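Local coordinates for protein citrate synthase (Pyrobaculum aerophilum, PDB 2IBP) that probably catalyses the condensation of oxaloacetate with acetyl-CoA and water to give citrate and CoA in the tricarboxylic acid cycle, at residues R86-K89 / Y90-L93; A147-I150 / A151-V155; I301-E304 / F305-Y309; N344-F347 / W348-I351. All blocks are in the same frame, centred on the assembly; numbering follows the deposited sequence.

Overall arrangement
The four contacts follow one another along the chain as local, largely helical pieces of the mainly alpha-helical citrate synthase fold, and they gather into two pairs. Contacts 1 and 2, on helix 77-90 and helix 141-169, have centres about 10 Å apart and join the two helices through an Arg-86 to Glu-152 salt bridge, away from the annotated sites. Contacts 3 and 4, on helix 297-313 and at the start of helix 349-356, are likewise about 10 Å apart between centres and pack Lys-303 on Trp-348 and Phe-302 on Ser-349. Contact 3 holds two magnesium-binding residues, and contact 4 carries the predicted active-site Asp-346. Between pairs, centres lie 29 to 31 Å apart.

Contact 1: R86-K89 / Y90-L93; sequences RMKK and YREL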
loop_
_atom_site.group_PDB
_atom_site.type_symbol
_atom_site.label_atom_id
_atom_site.label_comp_id
_atom_site.label_asym_id
_atom_site.label_seq_id
_atom_site.Cartn_x
_atom_site.Cartn_y
_atom_site.Cartn_z
ATOM N N ARG A 86 4.427 20.522 -19.691
ATOM C CA ARG A 86 5.111 19.919 -18.558
ATOM C C ARG A 86 4.913 18.413 -18.604
ATOM O O ARG A 86 5.860 17.649 -18.468
ATOM C CB ARG A 86 4.590 20.462 -17.216
ATOM C CG ARG A 86 4.948 21.919 -16.947
ATOM C CD ARG A 86 4.662 22.296 -15.493
ATOM N NE ARG A 86 3.269 22.107 -15.090
ATOM C CZ ARG A 86 2.322 23.025 -15.191
ATOM N NH1 ARG A 86 2.577 24.186 -15.806
ATOM N NH2 ARG A 86 1.100 22.757 -14.769
ATOM N N MET A 87 3.679 17.997 -18.864
ATOM C CA MET A 87 3.365 16.568 -18.920
ATOM C C MET A 87 4.193 15.902 -20.015
ATOM O O MET A 87 4.763 14.852 -19.803
ATOM C CB MET A 87 1.860 16.350 -19.134
ATOM C CG MET A 87 1.013 16.976 -18.037
ATOM S SD MET A 87 1.193 16.063 -16.512
ATOM C CE MET A 87 0.011 14.794 -16.968
ATOM N N LYS A 88 4.309 16.541 -21.172
ATOM C CA LYS A 88 5.108 15.972 -22.252
ATOM C C LYS A 88 6.561 15.779 -21.832
ATOM O O LYS A 88 7.181 14.768 -22.170
ATOM C CB LYS A 88 4.996 16.831 -23.505
ATOM C CG LYS A 88 3.701 16.639 -24.220
ATOM C CD LYS A 88 3.517 17.619 -25.351
ATOM C CE LYS A 88 2.280 17.282 -26.134
ATOM N NZ LYS A 88 2.103 18.196 -27.285
ATOM N N LYS A 89 7.120 16.773 -21.140
ATOM C CA LYS A 89 8.489 16.713 -20.651
ATOM C C LYS A 89 8.641 15.583 -19.621
ATOM O O LYS A 89 9.678 14.928 -19.554
ATOM C CB LYS A 89 8.870 18.035 -19.985
ATOM C CG LYS A 89 10.311 18.106 -19.515
ATOM C CD LYS A 89 10.628 19.454 -18.859
ATOM C CE LYS A 89 9.834 19.653 -17.566
ATOM N NZ LYS A 89 10.214 20.909 -16.853
ATOM N N TYR A 90 7.598 15.360 -18.836
ATOM C CA TYR A 90 7.662 14.345 -17.793
ATOM C C TYR A 90 7.456 12.920 -18.257
ATOM O O TYR A 90 7.728 11.992 -17.500
ATOM C CB TYR A 90 6.615 14.607 -16.717
ATOM C CG TYR A 90 6.727 15.928 -16.021
ATOM C CD1 TYR A 90 7.962 16.481 -15.735
ATOM C CD2 TYR A 90 5.602 16.525 -15.491
ATOM C CE1 TYR A 90 8.046 17.691 -15.064
ATOM C CE2 TYR A 90 5.675 17.698 -14.793
ATOM C CZ TYR A 90 6.894 18.272 -14.575
ATOM O OH TYR A 90 6.943 19.461 -13.895
ATOM N N ARG A 91 6.977 12.719 -19.478
ATOM C CA ARG A 91 6.671 11.362 -19.936
ATOM C C ARG A 91 7.825 10.387 -19.860
ATOM O O ARG A 91 7.624 9.206 -19.563
ATOM C CB ARG A 91 6.162 11.373 -21.374
ATOM C CG ARG A 91 4.853 12.041 -21.543
ATOM C CD ARG A 91 4.509 12.083 -23.006
ATOM N NE ARG A 91 3.229 12.730 -23.233
ATOM C CZ ARG A 91 2.759 13.049 -24.435
ATOM N NH1 ARG A 91 3.507 12.864 -25.512
ATOM N NH2 ARG A 91 1.574 13.605 -24.549
ATOM N N GLU A 92 9.027 10.827 -20.195
ATOM C CA GLU A 92 10.167 9.921 -20.246
ATOM C C GLU A 92 10.572 9.487 -18.847
ATOM O O GLU A 92 10.414 10.246 -17.888
ATOM C CB GLU A 92 11.350 10.563 -20.960
ATOM C CG GLU A 92 12.546 9.651 -21.171
ATOM C CD GLU A 92 12.238 8.379 -21.949
ATOM O OE1 GLU A 92 12.526 8.341 -23.163
ATOM O OE2 GLU A 92 11.667 7.433 -21.368
ATOM N N LEU A 93 11.032 8.246 -18.744
ATOM C CA LEU A 93 11.425 7.688 -17.477
ATOM C C LEU A 93 12.926 7.798 -17.291
ATOM O O LEU A 93 13.699 7.874 -18.253
ATOM C CB LEU A 93 11.004 6.214 -17.408
ATOM C CG LEU A 93 9.524 5.957 -17.647
ATOM C CD1 LEU A 93 9.251 4.434 -17.729
ATOM C CD2 LEU A 93 8.673 6.645 -16.581
HETATM O O HOH W 1 9.371 13.069 -22.061
HETATM O O HOH W 2 6.642 13.700 -24.715
HETATM O O HOH W 3 10.936 12.856 -18.136
HETATM O O HOH W 4 8.909 21.254 -14.748
#
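The phenol ring of Tyr-90 has the carbonyl oxygen Arg-86 O over one face, 3.1 Å above its plane and displaced toward the rim, while CB of Arg-86 comes within 3.8 Å of Tyr-90 CE2. Lys-89 reaches the same ring obliquely: its chain is extended to CD and then bends (chi3 65°), which carries CE to 3.6 Å from Tyr-90 CE1. The second flat group, the guanidinium of Arg-91, has Lys-88 CG over the centre of one face, 3.7 Å above the plane. These two chains run alongside each other, with Arg-91 NH2 also held by Leu-181 O. A water accepts from Lys-89 NZ and is hydrogen-bonded to Tyr-90 OH at 2.8 Å.

The stretch is the C-terminal end of helix 77-90. Tyr-90 N donates to Arg-86 O, four residues earlier, at 2.9 Å with an N-H...O angle of 143°, and Arg-91 N makes a weak bond to Lys-88 O at 3.4 Å. Waters take over at this end: one donates to Lys-88 O at 2.8 Å and accepts from Glu-92 N, and another donates to both Lys-89 O and Glu-92 O. Replacing Tyr-90 by alanine is likely to uncover the Arg-86 carbonyl, open a gap beside Arg-86 CB and Lys-89 CE, and take from the water at Lys-89 NZ its phenol partner. Beyond the turn, Glu-92 accepts from Tyr-164 OH and pairs with Arg-176, while Arg-86 turns its guanidinium to Glu-152 of helix 141-169, against which Met-87 and Tyr-90 also pack.

Contact 2: A147-I150 / A151-V155; sequences AYRI and AEKLV
In Ile-150, chi1 -64° puts CG1 anti to the carbonyl carbon and thereby CG2 anti to the backbone N, and Leu-154 places CG beside its own N. With these torsions the two chains lie side by side, pointing the same way, and Ile-150 CG2 meets Leu-154 CD1 at 4.0 Å. Leu-154 CD1 also rests 3.7 Å from the carbonyl oxygen Ile-150 O, so the leucine packs along both the branch and the backbone of the preceding turn.

The other long side chains begin by grazing the helix wall. CG of Glu-152 lies 3.2 Å from Tyr-148 O, and CG of Lys-153 lies 3.4 Å from Arg-149 O, after which both chains continue extended toward partners outside the segment. Four successive i to i+4 bonds establish regular alpha-helical geometry: Ala-151 N to Ala-147 O and Glu-152 N to Tyr-148 O, both 2.9 Å, are followed by Lys-153 N to Arg-149 O and Leu-154 N to Ile-150 O. The N-H...O angles stay between 152° and 164°. Arg-149 and Lys-153, one turn apart, are both drawn to Asp-126, and Lys-153 also pairs with Asp-124; this shared acidic site probably offsets their like charges. Glu-152 accepts from Tyr-71 OH.

Within the fold, this part of helix 141-169 is enclosed on several sides: Ile-150 and Leu-154 meet helix 233-244, Ala-147 and Ala-151 pack on helix 363-382, Tyr-148 and Ala-151 touch helix 62-71, and Glu-152 and Val-155 face helix 77-90.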
loop_
_atom_site.group_PDB
_atom_site.type_symbol
_atom_site.label_atom_id
_atom_site.label_comp_id
_atom_site.label_asym_id
_atom_site.label_seq_id
_atom_site.Cartn_x
_atom_site.Cartn_y
_atom_site.Cartn_z
ATOM N N ALA A 147 4.774 18.940 -4.482
ATOM C CA ALA A 147 3.781 17.859 -4.472
ATOM C C ALA A 147 2.975 17.849 -5.782
ATOM O O ALA A 147 2.721 16.799 -6.360
ATOM C CB ALA A 147 2.854 17.978 -3.262
ATOM N N TYR A 148 2.573 19.019 -6.258
ATOM C CA TYR A 148 1.792 19.077 -7.501
ATOM C C TYR A 148 2.653 18.721 -8.705
ATOM O O TYR A 148 2.188 18.055 -9.648
ATOM C CB TYR A 148 1.101 20.428 -7.647
ATOM C CG TYR A 148 -0.162 20.495 -6.817
ATOM C CD1 TYR A 148 -0.114 20.712 -5.444
ATOM C CD2 TYR A 148 -1.392 20.195 -7.382
ATOM C CE1 TYR A 148 -1.271 20.705 -4.675
ATOM C CE2 TYR A 148 -2.557 20.197 -6.634
ATOM C CZ TYR A 148 -2.495 20.442 -5.279
ATOM O OH TYR A 148 -3.660 20.440 -4.536
ATOM N N ARG A 149 3.910 19.138 -8.688
ATOM C CA ARG A 149 4.848 18.777 -9.748
ATOM C C ARG A 149 4.960 17.241 -9.804
ATOM O O ARG A 149 4.923 16.635 -10.871
ATOM C CB ARG A 149 6.220 19.402 -9.474
ATOM C CG ARG A 149 7.146 19.567 -10.676
ATOM C CD ARG A 149 8.439 20.318 -10.275
ATOM N NE ARG A 149 8.149 21.541 -9.525
ATOM C CZ ARG A 149 9.031 22.212 -8.784
ATOM N NH1 ARG A 149 10.284 21.784 -8.662
ATOM N NH2 ARG A 149 8.647 23.300 -8.128
ATOM N N ILE A 150 5.120 16.624 -8.634
ATOM C CA ILE A 150 5.252 15.165 -8.536
ATOM C C ILE A 150 3.991 14.463 -9.002
ATOM O O ILE A 150 4.056 13.436 -9.704
ATOM C CB ILE A 150 5.640 14.736 -7.107
ATOM C CG1 ILE A 150 7.026 15.307 -6.773
ATOM C CG2 ILE A 150 5.614 13.202 -6.969
ATOM C CD1 ILE A 150 7.354 15.393 -5.282
ATOM N N ALA A 151 2.846 14.989 -8.589
ATOM C CA ALA A 151 1.548 14.454 -9.010
ATOM C C ALA A 151 1.448 14.473 -10.543
ATOM O O ALA A 151 1.074 13.468 -11.164
ATOM C CB ALA A 151 0.403 15.224 -8.373
ATOM N N GLU A 152 1.838 15.583 -11.166
ATOM C CA GLU A 152 1.841 15.666 -12.630
ATOM C C GLU A 152 2.766 14.617 -13.263
ATOM O O GLU A 152 2.412 13.965 -14.235
ATOM C CB GLU A 152 2.270 17.067 -13.088
ATOM C CG GLU A 152 1.274 18.123 -12.763
ATOM C CD GLU A 152 1.654 19.487 -13.301
ATOM O OE1 GLU A 152 2.733 19.626 -13.932
ATOM O OE2 GLU A 152 0.834 20.408 -13.132
ATOM N N LYS A 153 3.928 14.410 -12.663
ATOM C CA LYS A 153 4.879 13.449 -13.181
ATOM C C LYS A 153 4.294 12.058 -13.148
ATOM O O LYS A 153 4.472 11.283 -14.080
ATOM C CB LYS A 153 6.172 13.469 -12.399
ATOM C CG LYS A 153 7.014 14.682 -12.657
ATOM C CD LYS A 153 8.191 14.671 -11.742
ATOM C CE LYS A 153 9.052 15.876 -11.896
ATOM N NZ LYS A 153 10.120 15.808 -10.854
ATOM N N LEU A 154 3.640 11.712 -12.044
ATOM C CA LEU A 154 3.027 10.379 -11.933
ATOM C C LEU A 154 1.948 10.139 -13.011
ATOM O O LEU A 154 1.868 9.067 -13.614
ATOM C CB LEU A 154 2.445 10.217 -10.527
ATOM C CG LEU A 154 3.521 9.852 -9.499
ATOM C CD1 LEU A 154 3.167 10.258 -8.083
ATOM C CD2 LEU A 154 3.880 8.363 -9.561
ATOM N N VAL A 155 1.140 11.151 -13.262
ATOM C CA VAL A 155 0.097 11.046 -14.276
ATOM C C VAL A 155 0.762 10.923 -15.664
ATOM O O VAL A 155 0.356 10.120 -16.504
ATOM C CB VAL A 155 -0.815 12.271 -14.207
ATOM C CG1 VAL A 155 -1.814 12.274 -15.381
ATOM C CG2 VAL A 155 -1.531 12.305 -12.864
#

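Contact 3: I301-E304 / F305-Y309; sequences IFKE and FSRDY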
loop_
_atom_site.group_PDB
_atom_site.type_symbol
_atom_site.label_atom_id
_atom_site.label_comp_id
_atom_site.label_asym_id
_atom_site.label_seq_id
_atom_site.Cartn_x
_atom_site.Cartn_y
_atom_site.Cartn_z
ATOM N N ILE A 301 -21.631 5.946 -22.182
ATOM C CA ILE A 301 -20.718 6.665 -23.033
ATOM C C ILE A 301 -19.752 5.732 -23.740
ATOM O O ILE A 301 -19.507 5.863 -24.942
ATOM C CB ILE A 301 -19.905 7.688 -22.213
ATOM C CG1 ILE A 301 -20.840 8.715 -21.567
ATOM C CG2 ILE A 301 -18.865 8.383 -23.074
ATOM C CD1 ILE A 301 -20.180 9.573 -20.502
ATOM N N PHE A 302 -19.181 4.785 -23.005
ATOM C CA PHE A 302 -18.196 3.915 -23.619
ATOM C C PHE A 302 -18.824 2.941 -24.615
ATOM O O PHE A 302 -18.199 2.578 -25.607
ATOM C CB PHE A 302 -17.307 3.224 -22.603
ATOM C CG PHE A 302 -15.938 2.965 -23.129
ATOM C CD1 PHE A 302 -15.071 4.020 -23.362
ATOM C CD2 PHE A 302 -15.537 1.700 -23.471
ATOM C CE1 PHE A 302 -13.831 3.811 -23.895
ATOM C CE2 PHE A 302 -14.285 1.480 -23.972
ATOM C CZ PHE A 302 -13.424 2.546 -24.186
ATOM N N LYS A 303 -20.067 2.551 -24.359
ATOM C CA LYS A 303 -20.826 1.716 -25.296
ATOM C C LYS A 303 -20.890 2.400 -26.669
ATOM O O LYS A 303 -20.633 1.792 -27.700
ATOM C CB LYS A 303 -22.251 1.544 -24.800
ATOM C CG LYS A 303 -23.145 0.848 -25.802
ATOM C CD LYS A 303 -24.585 0.883 -25.364
ATOM C CE LYS A 303 -25.452 0.158 -26.378
ATOM N NZ LYS A 303 -26.890 0.285 -26.043
ATOM N N GLU A 304 -21.220 3.687 -26.662
ATOM C CA GLU A 304 -21.331 4.441 -27.907
ATOM C C GLU A 304 -20.001 4.560 -28.627
ATOM O O GLU A 304 -19.946 4.513 -29.841
ATOM C CB GLU A 304 -22.001 5.790 -27.691
ATOM C CG GLU A 304 -23.458 5.626 -27.312
ATOM C CD GLU A 304 -24.216 4.756 -28.322
ATOM O OE1 GLU A 304 -24.017 4.941 -29.546
ATOM O OE2 GLU A 304 -24.981 3.873 -27.896
ATOM N N PHE A 305 -18.926 4.779 -27.884
ATOM C CA PHE A 305 -17.619 4.755 -28.501
ATOM C C PHE A 305 -17.362 3.381 -29.134
ATOM O O PHE A 305 -16.848 3.275 -30.249
ATOM C CB PHE A 305 -16.505 5.026 -27.490
ATOM C CG PHE A 305 -15.183 4.640 -28.013
ATOM C CD1 PHE A 305 -14.599 5.387 -29.013
ATOM C CD2 PHE A 305 -14.615 3.427 -27.673
ATOM C CE1 PHE A 305 -13.443 4.954 -29.624
ATOM C CE2 PHE A 305 -13.458 3.002 -28.293
ATOM C CZ PHE A 305 -12.884 3.762 -29.259
ATOM N N SER A 306 -17.666 2.318 -28.392
ATOM C CA SER A 306 -17.428 0.964 -28.871
ATOM C C SER A 306 -18.188 0.706 -30.167
ATOM O O SER A 306 -17.672 0.061 -31.074
ATOM C CB SER A 306 -17.795 -0.058 -27.803
ATOM O OG SER A 306 -17.047 0.183 -26.627
ATOM N N ARG A 307 -19.403 1.230 -30.232
ATOM C CA ARG A 307 -20.218 1.109 -31.433
ATOM C C ARG A 307 -19.484 1.741 -32.614
ATOM O O ARG A 307 -19.414 1.157 -33.694
ATOM C CB ARG A 307 -21.552 1.801 -31.227
ATOM C CG ARG A 307 -22.512 1.590 -32.371
ATOM C CD ARG A 307 -23.737 2.460 -32.266
ATOM N NE ARG A 307 -24.389 2.343 -30.971
ATOM C CZ ARG A 307 -25.173 1.334 -30.594
ATOM N NH1 ARG A 307 -25.351 0.270 -31.367
ATOM N NH2 ARG A 307 -25.734 1.366 -29.394
ATOM N N ASP A 308 -18.961 2.949 -32.403
ATOM C CA ASP A 308 -18.184 3.650 -33.426
ATOM C C ASP A 308 -16.955 2.873 -33.837
ATOM O O ASP A 308 -16.623 2.794 -35.012
ATOM C CB ASP A 308 -17.755 5.027 -32.947
ATOM C CG ASP A 308 -18.916 5.972 -32.767
ATOM O OD1 ASP A 308 -20.010 5.681 -33.299
ATOM O OD2 ASP A 308 -18.731 7.004 -32.086
ATOM N N TYR A 309 -16.269 2.287 -32.862
ATOM C CA TYR A 309 -15.061 1.556 -33.140
ATOM C C TYR A 309 -15.330 0.355 -34.046
ATOM O O TYR A 309 -14.633 0.141 -35.054
ATOM C CB TYR A 309 -14.394 1.112 -31.826
ATOM C CG TYR A 309 -13.050 0.482 -32.066
ATOM C CD1 TYR A 309 -11.890 1.249 -32.063
ATOM C CD2 TYR A 309 -12.952 -0.848 -32.420
ATOM C CE1 TYR A 309 -10.665 0.685 -32.331
ATOM C CE2 TYR A 309 -11.732 -1.429 -32.676
ATOM C CZ TYR A 309 -10.589 -0.657 -32.645
ATOM O OH TYR A 309 -9.367 -1.223 -32.910
HETATM O O HOH W 5 -28.214 -0.329 -28.593
#
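Phe-305 sets its ring against that of Phe-302, one turn earlier: CD2 of Phe-305 lies over one face of the Phe-302 ring, 3.8 Å from Phe-302 CZ. The planes meet obliquely at 38°. Ser-306 follows with two bonds to one acceptor, since Ser-306 N and Ser-306 OG each reach Phe-302 O at 2.8 Å from opposite faces of the carbonyl plane. The hydroxyl is brought there by chi1 -58°, which sets OG opposite the carbonyl carbon.

The motif is a regular alpha helix, part of 297-313, with the N-H groups of Phe-305 through Asp-308 each donating to the carbonyl four residues earlier and an i to i+3 salt bridge on the partly exposed flank. Arg-307 grips Glu-304 side-on, NE to OE1 at 3.0 Å and NH2 to OE2 at 3.0 Å, with the guanidinium and carboxylate planes 26° apart. A water accepts from both Arg-307 NH2 and Lys-303 NZ, and the lysine pairs with Glu-327. A leucine replacing Arg-307 would probably leave the Glu-304 carboxylate without its two-pronged mate and free to turn.

Asp-308 brings CG to 3.4 Å from Glu-304 O and pairs through OD2 with Arg-202. Glu-304 and Asp-308 bind magnesium in a structure of this protein; in this model the chain does not bind the ion, which lies about 4 Å from the Asp-308 side chain (nearest atoms).

Contact 4: N344-F347 / W348-I351; sequences NVDF and WSGI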
loop_
_atom_site.group_PDB
_atom_site.type_symbol
_atom_site.label_atom_id
_atom_site.label_comp_id
_atom_site.label_asym_id
_atom_site.label_seq_id
_atom_site.Cartn_x
_atom_site.Cartn_y
_atom_site.Cartn_z
ATOM N N ASN A 344 -22.639 -2.028 -16.175
ATOM C CA ASN A 344 -21.653 -1.079 -15.701
ATOM C C ASN A 344 -20.529 -0.998 -16.745
ATOM O O ASN A 344 -20.548 -1.702 -17.757
ATOM C CB ASN A 344 -21.174 -1.419 -14.292
ATOM C CG ASN A 344 -20.362 -2.686 -14.234
ATOM O OD1 ASN A 344 -19.448 -2.889 -15.033
ATOM N ND2 ASN A 344 -20.625 -3.507 -13.225
ATOM N N VAL A 345 -19.591 -0.081 -16.559
ATOM C CA VAL A 345 -18.591 0.154 -17.593
ATOM C C VAL A 345 -17.826 -1.111 -17.998
ATOM O O VAL A 345 -17.454 -1.268 -19.171
ATOM C CB VAL A 345 -17.637 1.302 -17.182
ATOM C CG1 VAL A 345 -16.736 0.834 -16.057
ATOM C CG2 VAL A 345 -16.839 1.790 -18.401
ATOM N N ASP A 346 -17.628 -2.031 -17.057
ATOM C CA ASP A 346 -16.885 -3.267 -17.330
ATOM C C ASP A 346 -17.584 -4.153 -18.374
ATOM O O ASP A 346 -16.968 -5.021 -18.984
ATOM C CB ASP A 346 -16.683 -4.060 -16.041
ATOM C CG ASP A 346 -15.874 -3.303 -15.010
ATOM O OD1 ASP A 346 -15.038 -2.454 -15.406
ATOM O OD2 ASP A 346 -16.079 -3.562 -13.802
ATOM N N PHE A 347 -18.890 -3.962 -18.523
ATOM C CA PHE A 347 -19.666 -4.730 -19.485
ATOM C C PHE A 347 -19.180 -4.476 -20.906
ATOM O O PHE A 347 -19.263 -5.370 -21.768
ATOM C CB PHE A 347 -21.135 -4.336 -19.349
ATOM C CG PHE A 347 -22.080 -5.159 -20.171
ATOM C CD1 PHE A 347 -22.717 -6.255 -19.621
ATOM C CD2 PHE A 347 -22.394 -4.793 -21.464
ATOM C CE1 PHE A 347 -23.611 -6.980 -20.362
ATOM C CE2 PHE A 347 -23.277 -5.528 -22.201
ATOM C CZ PHE A 347 -23.891 -6.617 -21.642
ATOM N N TRP A 348 -18.633 -3.285 -21.137
ATOM C CA TRP A 348 -18.256 -2.848 -22.462
ATOM C C TRP A 348 -16.787 -2.570 -22.693
ATOM O O TRP A 348 -16.307 -2.738 -23.800
ATOM C CB TRP A 348 -18.945 -1.507 -22.783
ATOM C CG TRP A 348 -20.410 -1.559 -22.865
ATOM C CD1 TRP A 348 -21.297 -1.140 -21.934
ATOM C CD2 TRP A 348 -21.179 -2.136 -23.928
ATOM N NE1 TRP A 348 -22.580 -1.371 -22.365
ATOM C CE2 TRP A 348 -22.537 -1.994 -23.583
ATOM C CE3 TRP A 348 -20.851 -2.721 -25.153
ATOM C CZ2 TRP A 348 -23.568 -2.431 -24.411
ATOM C CZ3 TRP A 348 -21.873 -3.166 -25.965
ATOM C CH2 TRP A 348 -23.215 -3.014 -25.585
ATOM N N SER A 349 -16.088 -2.092 -21.656
ATOM C CA SER A 349 -14.760 -1.506 -21.846
ATOM C C SER A 349 -13.608 -2.367 -22.336
ATOM O O SER A 349 -12.643 -1.827 -22.861
ATOM C CB SER A 349 -14.326 -0.767 -20.591
ATOM O OG SER A 349 -13.985 -1.683 -19.587
ATOM N N GLY A 350 -13.718 -3.691 -22.228
ATOM C CA GLY A 350 -12.666 -4.572 -22.715
ATOM C C GLY A 350 -12.729 -4.844 -24.201
ATOM O O GLY A 350 -11.745 -5.271 -24.806
ATOM N N ILE A 351 -13.862 -4.524 -24.815
ATOM C CA ILE A 351 -14.072 -4.842 -26.228
ATOM C C ILE A 351 -13.128 -4.090 -27.159
ATOM O O ILE A 351 -12.388 -4.690 -27.947
ATOM C CB ILE A 351 -15.528 -4.616 -26.621
ATOM C CG1 ILE A 351 -16.439 -5.580 -25.829
ATOM C CG2 ILE A 351 -15.691 -4.777 -28.140
ATOM C CD1 ILE A 351 -17.922 -5.337 -26.016
HETATM O O HOH W 6 -15.547 -5.634 -21.218
HETATM O O HOH W 7 -13.849 -0.401 -17.189
#
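One carbonyl, Val-345 O, accepts two consecutive backbone N-H groups: Trp-348 N at 3.1 Å stands well above the carbonyl plane, whereas Ser-349 N, at 3.0 Å, comes nearly head-on with a C=O...N angle of 166°. The shared acceptor lies where the chain enters helix 349-356. Just upstream, Asn-344 OD1 receives Asp-346 N at 2.9 Å in an Asx turn.

Adjacent side chains form an edge-to-face (T-shaped) aromatic pair. Phe-347 carries CG opposite its backbone N (chi1 -173°), which swings the ring alongside the Trp-348 indole, where its edge meets the indole face with CD2 of Phe-347 at 3.5 Å from Trp-348 CE2. The planes are 67° apart, and the centroids of the Phe-347 ring and the Trp-348 five-membered ring are 4.9 Å apart.

Asp-346, predicted to belong to the active site, is joined to Ser-349 by a water that donates to Asp-346 OD1 and lies 2.7 Å from Ser-349 OG; Asn-253 also bonds that hydroxyl. A second water connects Asp-346 O with Gly-350 N. Asn-344 sits beside the predicted active-site His-289.

Around the turn, Trp-348 packs on helices 297-313 and 319-332 and donates through NE1 to Tyr-295 OH, Phe-347 touches helix 319-332, and Asp-346 and Ile-351 meet helix 252-263.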